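Side-chain contacts in glycosyl hydrolase family 26 (Bacteroides ovatus, PDB 4ZXO), which probably hydrolyses beta-mannan chains such as galactomannan, as a family 26 glycoside hydrolase and beta-mannanase: residues Lys134-Ile139 and Asn192-Leu197; Arg162-His167 and Lys185-Met190. All coordinates share one frame; numbering follows the deposited sequence.

Interaction 1 of 2, residues Lys134-Ile139 and Asn192-Leu197; sequences KMLEWI and NDRLRL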
ATOM      1  N   LYS A 134     -19.876 -15.454   4.041  1.00 14.98           N
ATOM      2  CA  LYS A 134     -18.972 -15.469   2.886  1.00 14.57           C
ATOM      3  C   LYS A 134     -17.898 -14.393   3.052  1.00 13.07           C
ATOM      4  O   LYS A 134     -16.751 -14.648   2.765  1.00 12.79           O
ATOM      5  CB  LYS A 134     -19.725 -15.232   1.614  1.00 14.81           C
ATOM      6  CG  LYS A 134     -18.861 -15.401   0.408  1.00 14.27           C
ATOM      7  CD  LYS A 134     -19.618 -15.407  -0.908  1.00 14.61           C
ATOM      8  CE  LYS A 134     -20.287 -14.077  -1.177  1.00 15.85           C
ATOM      9  NZ  LYS A 134     -20.950 -14.109  -2.502  1.00 18.51           N
ATOM     10  N   MET A 135     -18.290 -13.193   3.480  1.00 12.03           N
ATOM     11  CA  MET A 135     -17.290 -12.129   3.658  1.00 11.31           C
ATOM     12  C   MET A 135     -16.229 -12.584   4.671  1.00 11.38           C
ATOM     13  O   MET A 135     -15.040 -12.324   4.459  1.00 10.81           O
ATOM     14  CB  MET A 135     -17.939 -10.838   4.140  1.00 10.83           C
ATOM     15  CG  MET A 135     -16.985  -9.614   4.125  1.00 10.98           C
ATOM     16  SD  MET A 135     -16.487  -9.087   2.440  1.00 12.92           S
ATOM     17  CE  MET A 135     -14.702  -9.347   2.510  1.00 11.50           C
ATOM     18  N   LEU A 136     -16.647 -13.269   5.754  1.00 12.31           N
ATOM     19  CA  LEU A 136     -15.665 -13.706   6.721  1.00 12.58           C
ATOM     20  C   LEU A 136     -14.792 -14.830   6.103  1.00 11.80           C
ATOM     21  O   LEU A 136     -13.596 -14.891   6.406  1.00 12.66           O
ATOM     22  CB  LEU A 136     -16.318 -14.174   8.034  1.00 13.13           C
ATOM     23  CG  LEU A 136     -17.126 -13.129   8.776  1.00 14.95           C
ATOM     24  CD1 LEU A 136     -17.621 -13.717  10.088  1.00 15.36           C
ATOM     25  CD2 LEU A 136     -16.301 -11.920   9.071  1.00 16.81           C
ATOM     26  N   GLU A 137     -15.366 -15.700   5.269  1.00 11.24           N
ATOM     27  CA  GLU A 137     -14.590 -16.747   4.584  1.00 12.64           C
ATOM     28  C   GLU A 137     -13.542 -16.083   3.659  1.00 12.44           C
ATOM     29  O   GLU A 137     -12.403 -16.533   3.596  1.00 12.76           O
ATOM     30  CB  GLU A 137     -15.549 -17.652   3.808  1.00 15.23           C
ATOM     31  CG  GLU A 137     -14.892 -18.747   2.983  1.00 21.99           C
ATOM     32  CD  GLU A 137     -15.285 -18.618   1.524  1.00 28.55           C
ATOM     33  OE1 GLU A 137     -16.509 -18.763   1.136  1.00 29.38           O
ATOM     34  OE2 GLU A 137     -14.350 -18.333   0.761  1.00 31.82           O
ATOM     35  N   TRP A 138     -13.951 -15.001   2.986  1.00 10.90           N
ATOM     36  CA  TRP A 138     -13.042 -14.263   2.095  1.00 10.13           C
ATOM     37  C   TRP A 138     -11.879 -13.670   2.883  1.00  9.76           C
ATOM     38  O   TRP A 138     -10.744 -13.784   2.475  1.00 10.19           O
ATOM     39  CB  TRP A 138     -13.798 -13.160   1.343  1.00  9.79           C
ATOM     40  CG  TRP A 138     -14.671 -13.730   0.222  1.00  9.32           C
ATOM     41  CD1 TRP A 138     -14.981 -15.047  -0.034  1.00 10.82           C
ATOM     42  CD2 TRP A 138     -15.271 -12.961  -0.788  1.00  9.60           C
ATOM     43  NE1 TRP A 138     -15.755 -15.123  -1.174  1.00 10.84           N
ATOM     44  CE2 TRP A 138     -15.924 -13.853  -1.673  1.00  9.56           C
ATOM     45  CE3 TRP A 138     -15.263 -11.581  -1.065  1.00  9.90           C
ATOM     46  CZ2 TRP A 138     -16.607 -13.417  -2.813  1.00  9.81           C
ATOM     47  CZ3 TRP A 138     -15.967 -11.112  -2.202  1.00 10.09           C
ATOM     48  CH2 TRP A 138     -16.615 -12.040  -3.080  1.00 10.34           C
ATOM     49  N   ILE A 139     -12.170 -13.071   4.041  1.00  9.12           N
ATOM     50  CA  ILE A 139     -11.118 -12.498   4.852  1.00  9.07           C
ATOM     51  C   ILE A 139     -10.197 -13.651   5.337  1.00  9.61           C
ATOM     52  O   ILE A 139      -8.986 -13.482   5.356  1.00  9.51           O
ATOM     53  CB  ILE A 139     -11.671 -11.696   6.015  1.00  9.12           C
ATOM     54  CG1 ILE A 139     -12.421 -10.438   5.498  1.00  9.75           C
ATOM     55  CG2 ILE A 139     -10.548 -11.260   6.965  1.00 11.54           C
ATOM     56  CD1 ILE A 139     -13.414  -9.817   6.563  1.00 10.85           C
ATOM     57  N   ASN A 192     -10.125  -7.013  11.031  1.00 12.51           N
ATOM     58  CA  ASN A 192      -9.176  -7.154  12.144  1.00 12.72           C
ATOM     59  C   ASN A 192      -9.526  -8.352  12.988  1.00 13.72           C
ATOM     60  O   ASN A 192      -8.639  -9.108  13.397  1.00 14.37           O
ATOM     61  CB  ASN A 192      -9.177  -5.887  12.966  1.00 14.60           C
ATOM     62  CG  ASN A 192      -8.220  -5.943  14.111  1.00 17.60           C
ATOM     63  OD1 ASN A 192      -7.002  -6.040  13.918  1.00 18.88           O
ATOM     64  ND2 ASN A 192      -8.758  -5.851  15.332  1.00 19.60           N
ATOM     65  N   ASP A 193     -10.822  -8.579  13.224  1.00 15.89           N
ATOM     66  CA  ASP A 193     -11.206  -9.713  14.075  1.00 18.14           C
ATOM     67  C   ASP A 193     -10.788 -11.046  13.478  1.00 16.56           C
ATOM     68  O   ASP A 193     -10.282 -11.946  14.170  1.00 15.36           O
ATOM     69  CB  ASP A 193     -12.721  -9.714  14.318  1.00 22.05           C
ATOM     70  CG  ASP A 193     -13.173  -8.572  15.227  1.00 27.02           C
ATOM     71  OD1 ASP A 193     -12.315  -7.916  15.873  1.00 28.29           O
ATOM     72  OD2 ASP A 193     -14.403  -8.325  15.275  1.00 29.99           O
ATOM     73  N   ARG A 194     -11.009 -11.191  12.181  1.00 15.48           N
ATOM     74  CA  ARG A 194     -10.684 -12.470  11.588  1.00 16.41           C
ATOM     75  C   ARG A 194      -9.172 -12.644  11.530  1.00 15.82           C
ATOM     76  O   ARG A 194      -8.639 -13.761  11.786  1.00 16.84           O
ATOM     77  CB  ARG A 194     -11.273 -12.645  10.177  1.00 16.32           C
ATOM     78  CG  ARG A 194     -12.742 -12.644  10.061  1.00 15.24           C
ATOM     79  CD  ARG A 194     -13.388 -13.625  11.014  1.00 15.00           C
ATOM     80  NE  ARG A 194     -13.202 -15.000  10.593  1.00 15.40           N
ATOM     81  CZ  ARG A 194     -13.632 -16.031  11.329  1.00 17.12           C
ATOM     82  NH1 ARG A 194     -14.267 -15.824  12.487  1.00 17.89           N
ATOM     83  NH2 ARG A 194     -13.413 -17.280  10.927  1.00 18.03           N
ATOM     84  N   LEU A 195      -8.445 -11.563  11.221  1.00 15.15           N
ATOM     85  CA  LEU A 195      -7.006 -11.735  11.215  1.00 15.86           C
ATOM     86  C   LEU A 195      -6.519 -12.145  12.592  1.00 16.37           C
ATOM     87  O   LEU A 195      -5.661 -13.030  12.745  1.00 16.51           O
ATOM     88  CB  LEU A 195      -6.329 -10.443  10.771  1.00 15.07           C
ATOM     89  CG  LEU A 195      -6.606 -10.026   9.329  1.00 15.17           C
ATOM     90  CD1 LEU A 195      -5.980  -8.633   9.076  1.00 16.10           C
ATOM     91  CD2 LEU A 195      -5.966 -10.999   8.370  1.00 17.13           C
ATOM     92  N   ARG A 196      -7.052 -11.505  13.612  1.00 17.08           N
ATOM     93  CA  ARG A 196      -6.605 -11.866  14.972  1.00 18.31           C
ATOM     94  C   ARG A 196      -6.956 -13.290  15.393  1.00 18.45           C
ATOM     95  O   ARG A 196      -6.142 -13.979  16.016  1.00 18.52           O
ATOM     96  CB  ARG A 196      -7.186 -10.927  16.011  1.00 21.79           C
ATOM     97  CG  ARG A 196      -6.628  -9.537  15.959  1.00 26.17           C
ATOM     98  CD  ARG A 196      -7.333  -8.680  16.969  1.00 30.83           C
ATOM     99  NE  ARG A 196      -6.955  -9.055  18.326  1.00 35.48           N
ATOM    100  CZ  ARG A 196      -7.721  -8.828  19.371  1.00 38.77           C
ATOM    101  NH1 ARG A 196      -8.915  -8.253  19.181  1.00 39.32           N
ATOM    102  NH2 ARG A 196      -7.304  -9.194  20.583  1.00 40.37           N
ATOM    103  N   LEU A 197      -8.172 -13.712  15.072  1.00 18.16           N
ATOM    104  CA  LEU A 197      -8.579 -15.067  15.405  1.00 19.86           C
ATOM    105  C   LEU A 197      -7.662 -16.093  14.750  1.00 20.13           C
ATOM    106  O   LEU A 197      -7.325 -17.101  15.369  1.00 20.91           O
ATOM    107  CB  LEU A 197     -10.008 -15.326  14.973  1.00 20.56           C
ATOM    108  CG  LEU A 197     -11.170 -14.856  15.830  1.00 20.70           C
ATOM    109  CD1 LEU A 197     -12.457 -14.903  15.023  1.00 21.13           C
ATOM    110  CD2 LEU A 197     -11.305 -15.708  17.068  1.00 20.18           C
TER
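Ile139 and Arg194 mark the closest backbone approach of helices 132-147 and 181-197, with Ile139 CA 6.8 Å from Arg194 CA. The contact is mainly the work of one arginine laid across two aliphatic side chains of the facing helix. Both Leu136 and Ile139 cross the Arg194 side chain at about a right angle. Ile139 meets its root: Ile139 CG2 sits 3.6 Å from Arg194 CB. This methyl is the branch anti to the Ile139 backbone N, while CG1 lies beside that N. Leu136 meets the middle of the arginine chain, where Leu136 CD2 is 3.8 Å from Arg194 CG and 3.9 Å from Arg194 CD. Bends at chi2 (-52°) and chi3 (-73°) fold the arginine chain along Leu136 and bring Arg194 NE to 4.1 Å from Leu136 CB, which approaches the guanidinium obliquely. The methylenes thus supply the apolar surface, and the charged end reaches on to Asp140, just past the touching residues of the same helix. There Arg194 NH2 forms a salt bridge. The same arginine therefore ties the helices by both packing and charge. Nearby, Leu195 extends the apolar seam to Ala143 and Leu146. The two helices follow strands 97-101 and 159-162 of the TIM barrel, which pair in parallel. The contact joins successive helices of the outer layer, well away from the centre of the chain.

Interaction 2 of 2, residues Arg162-His167 and Lys185-Met190; sequences RPWHEH and KTLWRM
Pro163 is the first residue of 162-167 to meet helix 181-197. It packs on the six-membered ring of Trp188, with Pro163 CG 3.6 Å from Trp188 CH2. In Trp164, CG lies beside the backbone N (chi1 -46°), which sets the indole against both Leu187 and Trp188. It meets Trp188 edge to face: Trp164 CD1 lies 3.9 Å from Trp188 CE2, over the indole face, and the planes stand at 74°. Leu187 CD1 covers one face of Trp164 in a CH-pi contact, 4.1 Å from the centroid of the Trp164 six-membered ring. Pro163 CB lies over the opposite face. The indole is thus sandwiched, and a hydrogen bond from Trp164 NE1 to Thr191 further fixes its rotation. Trp188 NE1 is bonded to the hydroxyl of Tyr184, which also bonds the carbonyl of Trp164. Further along, His167 stacks on the same Tyr184. The arrangement belongs to a beta-alpha unit of a TIM barrel. The loop leaves the C-terminal end of its strand, the end where TIM-barrel enzymes carry their active sites.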
ATOM      1  N   ARG A 162      -3.339  -3.149   3.402  1.00  5.85           N
ATOM      2  CA  ARG A 162      -4.046  -1.882   3.148  1.00  5.47           C
ATOM      3  C   ARG A 162      -5.346  -2.147   2.432  1.00  5.53           C
ATOM      4  O   ARG A 162      -5.494  -1.776   1.248  1.00  6.83           O
ATOM      5  CB  ARG A 162      -3.108  -0.976   2.297  1.00  7.48           C
ATOM      6  CG  ARG A 162      -3.576   0.420   2.128  1.00  6.81           C
ATOM      7  CD  ARG A 162      -2.512   1.237   1.399  1.00  8.24           C
ATOM      8  NE  ARG A 162      -2.265   0.758   0.047  1.00  8.25           N
ATOM      9  CZ  ARG A 162      -2.868   1.261  -1.055  1.00  8.06           C
ATOM     10  NH1 ARG A 162      -3.842   2.186  -0.942  1.00  8.61           N
ATOM     11  NH2 ARG A 162      -2.563   0.780  -2.268  1.00  9.27           N
ATOM     12  N   PRO A 163      -6.309  -2.783   3.091  1.00  6.11           N
ATOM     13  CA  PRO A 163      -7.580  -3.097   2.441  1.00  6.26           C
ATOM     14  C   PRO A 163      -8.499  -1.853   2.462  1.00  6.84           C
ATOM     15  O   PRO A 163      -8.198  -0.887   3.171  1.00  7.25           O
ATOM     16  CB  PRO A 163      -8.159  -4.205   3.342  1.00  6.75           C
ATOM     17  CG  PRO A 163      -7.677  -3.780   4.726  1.00  6.70           C
ATOM     18  CD  PRO A 163      -6.234  -3.355   4.454  1.00  6.49           C
ATOM     19  N   TRP A 164      -9.605  -1.901   1.734  1.00  6.23           N
ATOM     20  CA  TRP A 164     -10.680  -0.892   1.891  1.00  5.38           C
ATOM     21  C   TRP A 164     -10.166   0.514   1.623  1.00  5.75           C
ATOM     22  O   TRP A 164     -10.534   1.494   2.291  1.00  7.27           O
ATOM     23  CB  TRP A 164     -11.299  -0.941   3.307  1.00  5.95           C
ATOM     24  CG  TRP A 164     -11.612  -2.350   3.791  1.00  6.20           C
ATOM     25  CD1 TRP A 164     -11.159  -2.944   4.952  1.00  7.86           C
ATOM     26  CD2 TRP A 164     -12.382  -3.353   3.101  1.00  6.48           C
ATOM     27  NE1 TRP A 164     -11.606  -4.239   5.027  1.00  8.40           N
ATOM     28  CE2 TRP A 164     -12.351  -4.525   3.910  1.00  7.37           C
ATOM     29  CE3 TRP A 164     -13.067  -3.387   1.862  1.00  7.98           C
ATOM     30  CZ2 TRP A 164     -13.023  -5.693   3.552  1.00  8.06           C
ATOM     31  CZ3 TRP A 164     -13.726  -4.560   1.507  1.00  8.92           C
ATOM     32  CH2 TRP A 164     -13.672  -5.694   2.339  1.00  9.65           C
ATOM     33  N   HIS A 165      -9.303   0.623   0.631  1.00  5.35           N
ATOM     34  CA  HIS A 165      -8.639   1.900   0.347  1.00  5.52           C
ATOM     35  C   HIS A 165      -9.537   2.887  -0.436  1.00  5.90           C
ATOM     36  O   HIS A 165     -10.561   2.526  -1.014  1.00  5.87           O
ATOM     37  CB  HIS A 165      -7.309   1.614  -0.389  1.00  7.14           C
ATOM     38  CG  HIS A 165      -7.458   1.047  -1.760  1.00  6.99           C
ATOM     39  ND1 HIS A 165      -8.084  -0.159  -2.024  1.00  6.76           N
ATOM     40  CD2 HIS A 165      -6.953   1.486  -2.946  1.00  7.34           C
ATOM     41  CE1 HIS A 165      -8.003  -0.400  -3.325  1.00  6.84           C
ATOM     42  NE2 HIS A 165      -7.305   0.576  -3.901  1.00  7.22           N
ATOM     43  N   GLU A 166      -9.129   4.139  -0.442  1.00  6.35           N
ATOM     44  CA  GLU A 166      -9.774   5.160  -1.282  1.00  5.56           C
ATOM     45  C   GLU A 166     -11.226   5.233  -0.924  1.00  6.30           C
ATOM     46  O   GLU A 166     -12.118   5.427  -1.784  1.00  7.05           O
ATOM     47  CB  GLU A 166      -9.551   4.890  -2.787  1.00  6.52           C
ATOM     48  CG  GLU A 166      -8.078   5.140  -3.107  1.00  7.59           C
ATOM     49  CD  GLU A 166      -7.606   4.757  -4.465  1.00  8.20           C
ATOM     50  OE1 GLU A 166      -8.432   4.536  -5.346  1.00  9.37           O
ATOM     51  OE2 GLU A 166      -6.348   4.707  -4.663  1.00  8.86           O
ATOM     52  N   HIS A 167     -11.497   5.169   0.390  1.00  6.75           N
ATOM     53  CA  HIS A 167     -12.894   5.022   0.802  1.00  6.92           C
ATOM     54  C   HIS A 167     -13.675   6.323   0.830  1.00  7.22           C
ATOM     55  O   HIS A 167     -14.911   6.298   1.042  1.00  8.61           O
ATOM     56  CB  HIS A 167     -12.956   4.375   2.181  1.00  7.83           C
ATOM     57  CG  HIS A 167     -12.455   5.262   3.254  1.00  9.12           C
ATOM     58  ND1 HIS A 167     -11.107   5.356   3.575  1.00  9.26           N
ATOM     59  CD2 HIS A 167     -13.116   6.118   4.074  1.00 10.22           C
ATOM     60  CE1 HIS A 167     -10.974   6.242   4.547  1.00 10.82           C
ATOM     61  NE2 HIS A 167     -12.172   6.725   4.857  1.00 11.77           N
ATOM     62  N   LYS A 185     -16.728   1.266   9.097  1.00 10.36           N
ATOM     63  CA  LYS A 185     -15.866   0.917  10.240  1.00 10.80           C
ATOM     64  C   LYS A 185     -16.055  -0.532  10.595  1.00 11.97           C
ATOM     65  O   LYS A 185     -15.107  -1.161  11.027  1.00 12.17           O
ATOM     66  CB  LYS A 185     -16.155   1.789  11.473  1.00 12.18           C
ATOM     67  CG  LYS A 185     -15.765   3.255  11.262  1.00 13.82           C
ATOM     68  CD  LYS A 185     -16.179   4.111  12.435  1.00 15.84           C
ATOM     69  CE  LYS A 185     -15.988   5.541  12.087  1.00 17.58           C
ATOM     70  NZ  LYS A 185     -16.529   6.413  13.234  1.00 19.59           N
ATOM     71  N   THR A 186     -17.276  -1.073  10.431  1.00 13.52           N
ATOM     72  CA  THR A 186     -17.506  -2.492  10.724  1.00 14.14           C
ATOM     73  C   THR A 186     -16.729  -3.397   9.769  1.00 14.07           C
ATOM     74  O   THR A 186     -16.249  -4.453  10.204  1.00 14.20           O
ATOM     75  CB  THR A 186     -18.994  -2.822  10.663  1.00 15.65           C
ATOM     76  OG1 THR A 186     -19.661  -1.982  11.604  1.00 17.89           O
ATOM     77  CG2 THR A 186     -19.263  -4.290  11.023  1.00 16.03           C
ATOM     78  N   LEU A 187     -16.551  -2.987   8.509  1.00 13.02           N
ATOM     79  CA  LEU A 187     -15.685  -3.773   7.604  1.00 14.09           C
ATOM     80  C   LEU A 187     -14.309  -3.944   8.200  1.00 11.52           C
ATOM     81  O   LEU A 187     -13.736  -5.013   8.190  1.00 12.06           O
ATOM     82  CB  LEU A 187     -15.485  -3.118   6.246  1.00 16.35           C
ATOM     83  CG  LEU A 187     -16.621  -3.252   5.250  1.00 17.03           C
ATOM     84  CD1 LEU A 187     -16.278  -2.456   4.006  1.00 16.29           C
ATOM     85  CD2 LEU A 187     -16.890  -4.721   4.972  1.00 17.05           C
ATOM     86  N   TRP A 188     -13.769  -2.847   8.694  1.00 10.52           N
ATOM     87  CA  TRP A 188     -12.476  -2.885   9.320  1.00 10.33           C
ATOM     88  C   TRP A 188     -12.466  -3.738  10.566  1.00  9.84           C
ATOM     89  O   TRP A 188     -11.532  -4.535  10.747  1.00 11.04           O
ATOM     90  CB  TRP A 188     -12.039  -1.487   9.685  1.00  9.74           C
ATOM     91  CG  TRP A 188     -11.365  -0.746   8.537  1.00  9.22           C
ATOM     92  CD1 TRP A 188     -11.895   0.238   7.749  1.00  9.23           C
ATOM     93  CD2 TRP A 188     -10.021  -0.947   8.085  1.00  8.01           C
ATOM     94  NE1 TRP A 188     -10.956   0.675   6.842  1.00  9.03           N
ATOM     95  CE2 TRP A 188      -9.789  -0.016   7.045  1.00  8.00           C
ATOM     96  CE3 TRP A 188      -8.978  -1.810   8.476  1.00  8.69           C
ATOM     97  CZ2 TRP A 188      -8.574   0.060   6.366  1.00  8.44           C
ATOM     98  CZ3 TRP A 188      -7.741  -1.712   7.803  1.00  8.88           C
ATOM     99  CH2 TRP A 188      -7.552  -0.785   6.770  1.00  8.89           C
ATOM    100  N   ARG A 189     -13.486  -3.624  11.412  1.00 11.68           N
ATOM    101  CA  ARG A 189     -13.522  -4.464  12.588  1.00 13.18           C
ATOM    102  C   ARG A 189     -13.626  -5.951  12.262  1.00 14.15           C
ATOM    103  O   ARG A 189     -12.922  -6.778  12.883  1.00 14.35           O
ATOM    104  CB  ARG A 189     -14.666  -4.024  13.483  1.00 16.25           C
ATOM    105  CG  ARG A 189     -14.348  -2.665  14.144  1.00 20.88           C
ATOM    106  CD  ARG A 189     -15.150  -2.453  15.410  1.00 26.40           C
ATOM    107  NE  ARG A 189     -16.561  -2.576  15.111  1.00 30.23           N
ATOM    108  CZ  ARG A 189     -17.366  -1.582  14.696  1.00 31.30           C
ATOM    109  NH1 ARG A 189     -18.637  -1.888  14.458  1.00 31.84           N
ATOM    110  NH2 ARG A 189     -16.924  -0.310  14.577  1.00 30.48           N
ATOM    111  N   MET A 190     -14.462  -6.308  11.286  1.00 14.43           N
ATOM    112  CA  MET A 190     -14.518  -7.716  10.814  1.00 13.31           C
ATOM    113  C   MET A 190     -13.183  -8.198  10.299  1.00 12.79           C
ATOM    114  O   MET A 190     -12.751  -9.304  10.576  1.00 13.85           O
ATOM    115  CB  MET A 190     -15.547  -7.890   9.686  1.00 15.13           C
ATOM    116  CG  MET A 190     -16.959  -7.786  10.138  1.00 17.73           C
ATOM    117  SD  MET A 190     -18.096  -7.494   8.743  1.00 21.51           S
ATOM    118  CE  MET A 190     -17.773  -8.898   7.694  1.00 20.62           C
TER

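How the interactions relate
The centres of the two interactions lie about 12 Å apart, on the same side of the chain's centre. Both use helix 181-197: residues 185-190 serve interaction 2, and residues 192-197 serve interaction 1 at the helix's C-terminal end. The order along the chain is 134-139, 162-167, 185-190, 192-197, so interaction 2 falls between the halves of interaction 1. The two also touch. Met190 CE packs 3.6 Å from Leu136 CD2, and Met135 CE lies 3.8 Å from Trp164 CH2. Helix 181-197 is thus packed against the preceding barrel helix and against the loop that follows strand 159-162, linking outer layer to barrel rim.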